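Local coordinates for protein response regulator aspartate phosphatase H (Bacillus subtilis, PDB 3Q15) that dephosphorylates the sporulation phosphotransferase Spo0F, also acts on the response regulator ComA, and takes part in separating competence and sporulation in time, at residues Q49-Y54 with L104-M109. Residues are numbered along the deposited sequence; the frame is centred on the assembly and turned at random.
Sequences QDLLIY and LFFRGM
F106 turns the rim of its ring toward the D50-L51 backbone of helix 49-67, with L51 over one face and Y54 slid alongside, joining the N-terminal three-helix bundle of this Rap phosphatase to the helix that enters its first predicted TPR repeat. The contact illustrates how one aromatic can bridge two helices whose segment axes stay 11.9 Å apart. With CG lying anti to its carbonyl carbon (chi1 -76°), the phenyl brings F106 CZ within 3.6 Å of L51 CA. Methyl CD2 of L51 sits 4.0 Å from the F106 ring centroid, a CH-pi contact; F105 CD2 covers the opposite face. The Y54 ring is nearly parallel to that of F106, with centroids 5.8 Å apart and little overlap. An alanine in place of F106 would probably open a gap under the L51 methyl and leave the Y54 ring without the parallel ring beside it, though Y102 remains. Side-chain contact on this tight side is apolar, and the Y54 hydroxyl bonds instead to N17 of helix 9-24. Packing is looser at partly exposed D50, whose carboxylate bonds to a polar side chain of another protein's chain; toward F106 it offers mainly its methylene, D50 CB lying 4.1 Å from F106 CZ.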
loop_
_atom_site.group_PDB
_atom_site.type_symbol
_atom_site.label_atom_id
_atom_site.label_comp_id
_atom_site.label_asym_id
_atom_site.label_seq_id
_atom_site.Cartn_x
_atom_site.Cartn_y
_atom_site.Cartn_z
ATOM N N GLN A 49 -0.335 1.589 -26.016
ATOM C CA GLN A 49 -0.440 2.913 -26.614
ATOM C C GLN A 49 0.118 4.014 -25.710
ATOM O O GLN A 49 0.476 5.089 -26.187
ATOM C CB GLN A 49 -1.887 3.218 -27.019
ATOM C CG GLN A 49 -2.891 3.170 -25.884
ATOM C CD GLN A 49 -4.316 3.425 -26.351
ATOM O OE1 GLN A 49 -5.274 3.122 -25.641
ATOM N NE2 GLN A 49 -4.461 3.985 -27.548
ATOM N N ASP A 50 0.196 3.743 -24.408
ATOM C CA ASP A 50 0.748 4.712 -23.467
ATOM C C ASP A 50 2.250 4.853 -23.678
ATOM O O ASP A 50 2.803 5.948 -23.572
ATOM C CB ASP A 50 0.475 4.295 -22.022
ATOM C CG ASP A 50 -1.001 4.254 -21.693
ATOM O OD1 ASP A 50 -1.764 5.075 -22.245
ATOM O OD2 ASP A 50 -1.395 3.398 -20.873
ATOM N N LEU A 51 2.903 3.731 -23.967
ATOM C CA LEU A 51 4.331 3.722 -24.246
ATOM C C LEU A 51 4.608 4.519 -25.515
ATOM O O LEU A 51 5.536 5.329 -25.558
ATOM C CB LEU A 51 4.837 2.283 -24.391
ATOM C CG LEU A 51 6.350 2.054 -24.513
ATOM C CD1 LEU A 51 6.869 2.476 -25.882
ATOM C CD2 LEU A 51 7.099 2.775 -23.398
ATOM N N LEU A 52 3.792 4.292 -26.540
ATOM C CA LEU A 52 3.950 4.978 -27.821
ATOM C C LEU A 52 3.803 6.492 -27.690
ATOM O O LEU A 52 4.462 7.248 -28.399
ATOM C CB LEU A 52 2.946 4.452 -28.847
ATOM C CG LEU A 52 2.992 2.956 -29.159
ATOM C CD1 LEU A 52 1.975 2.615 -30.236
ATOM C CD2 LEU A 52 4.388 2.538 -29.586
ATOM N N ILE A 53 2.924 6.929 -26.792
ATOM C CA ILE A 53 2.764 8.349 -26.513
ATOM C C ILE A 53 4.034 8.894 -25.879
ATOM O O ILE A 53 4.529 9.947 -26.270
ATOM C CB ILE A 53 1.583 8.612 -25.562
ATOM C CG1 ILE A 53 0.262 8.232 -26.234
ATOM C CG2 ILE A 53 1.562 10.073 -25.135
ATOM C CD1 ILE A 53 -0.945 8.537 -25.386
ATOM N N TYR A 54 4.559 8.163 -24.901
ATOM C CA TYR A 54 5.803 8.539 -24.235
ATOM C C TYR A 54 6.935 8.617 -25.258
ATOM O O TYR A 54 7.774 9.518 -25.209
ATOM C CB TYR A 54 6.131 7.524 -23.137
ATOM C CG TYR A 54 7.366 7.837 -22.321
ATOM C CD1 TYR A 54 7.808 9.143 -22.147
ATOM C CD2 TYR A 54 8.098 6.815 -21.724
ATOM C CE1 TYR A 54 8.939 9.421 -21.398
ATOM C CE2 TYR A 54 9.226 7.084 -20.978
ATOM C CZ TYR A 54 9.644 8.387 -20.818
ATOM O OH TYR A 54 10.775 8.652 -20.073
ATOM N N LEU A 104 8.835 7.990 -14.512
ATOM C CA LEU A 104 8.612 7.407 -13.194
ATOM C C LEU A 104 7.607 6.260 -13.256
ATOM O O LEU A 104 7.764 5.241 -12.581
ATOM C CB LEU A 104 8.109 8.479 -12.224
ATOM C CG LEU A 104 9.082 9.602 -11.862
ATOM C CD1 LEU A 104 8.349 10.760 -11.200
ATOM C CD2 LEU A 104 10.198 9.073 -10.963
ATOM N N PHE A 105 6.569 6.435 -14.066
ATOM C CA PHE A 105 5.527 5.429 -14.188
ATOM C C PHE A 105 6.087 4.139 -14.765
ATOM O O PHE A 105 5.968 3.075 -14.159
ATOM C CB PHE A 105 4.368 5.931 -15.054
ATOM C CG PHE A 105 3.316 4.885 -15.311
ATOM C CD1 PHE A 105 2.275 4.692 -14.411
ATOM C CD2 PHE A 105 3.378 4.084 -16.441
ATOM C CE1 PHE A 105 1.306 3.723 -14.640
ATOM C CE2 PHE A 105 2.414 3.111 -16.677
ATOM C CZ PHE A 105 1.376 2.931 -15.774
ATOM N N PHE A 106 6.704 4.235 -15.936
ATOM C CA PHE A 106 7.260 3.057 -16.587
ATOM C C PHE A 106 8.419 2.439 -15.815
ATOM O O PHE A 106 8.672 1.244 -15.931
ATOM C CB PHE A 106 7.674 3.375 -18.019
ATOM C CG PHE A 106 6.517 3.482 -18.954
ATOM C CD1 PHE A 106 5.807 2.352 -19.321
ATOM C CD2 PHE A 106 6.121 4.711 -19.452
ATOM C CE1 PHE A 106 4.722 2.443 -20.178
ATOM C CE2 PHE A 106 5.041 4.808 -20.310
ATOM C CZ PHE A 106 4.341 3.674 -20.674
ATOM N N ARG A 107 9.122 3.250 -15.033
ATOM C CA ARG A 107 10.179 2.727 -14.182
ATOM C C ARG A 107 9.569 1.901 -13.058
ATOM O O ARG A 107 10.107 0.861 -12.677
ATOM C CB ARG A 107 11.042 3.856 -13.611
ATOM C CG ARG A 107 12.093 3.382 -12.622
ATOM C CD ARG A 107 13.015 2.345 -13.245
ATOM N NE ARG A 107 13.966 1.803 -12.279
ATOM C CZ ARG A 107 15.186 2.290 -12.071
ATOM N NH1 ARG A 107 15.613 3.339 -12.761
ATOM N NH2 ARG A 107 15.980 1.726 -11.171
ATOM N N GLY A 108 8.442 2.368 -12.535
ATOM C CA GLY A 108 7.707 1.635 -11.521
ATOM C C GLY A 108 7.191 0.312 -12.053
ATOM O O GLY A 108 7.281 -0.717 -11.384
ATOM N N MET A 109 6.653 0.337 -13.268
ATOM C CA MET A 109 6.164 -0.883 -13.895
ATOM C C MET A 109 7.311 -1.848 -14.202
ATOM O O MET A 109 7.154 -3.061 -14.093
ATOM C CB MET A 109 5.369 -0.563 -15.164
ATOM C CG MET A 109 4.013 0.094 -14.905
ATOM S SD MET A 109 2.946 -0.903 -13.842
ATOM C CE MET A 109 1.476 0.117 -13.772
#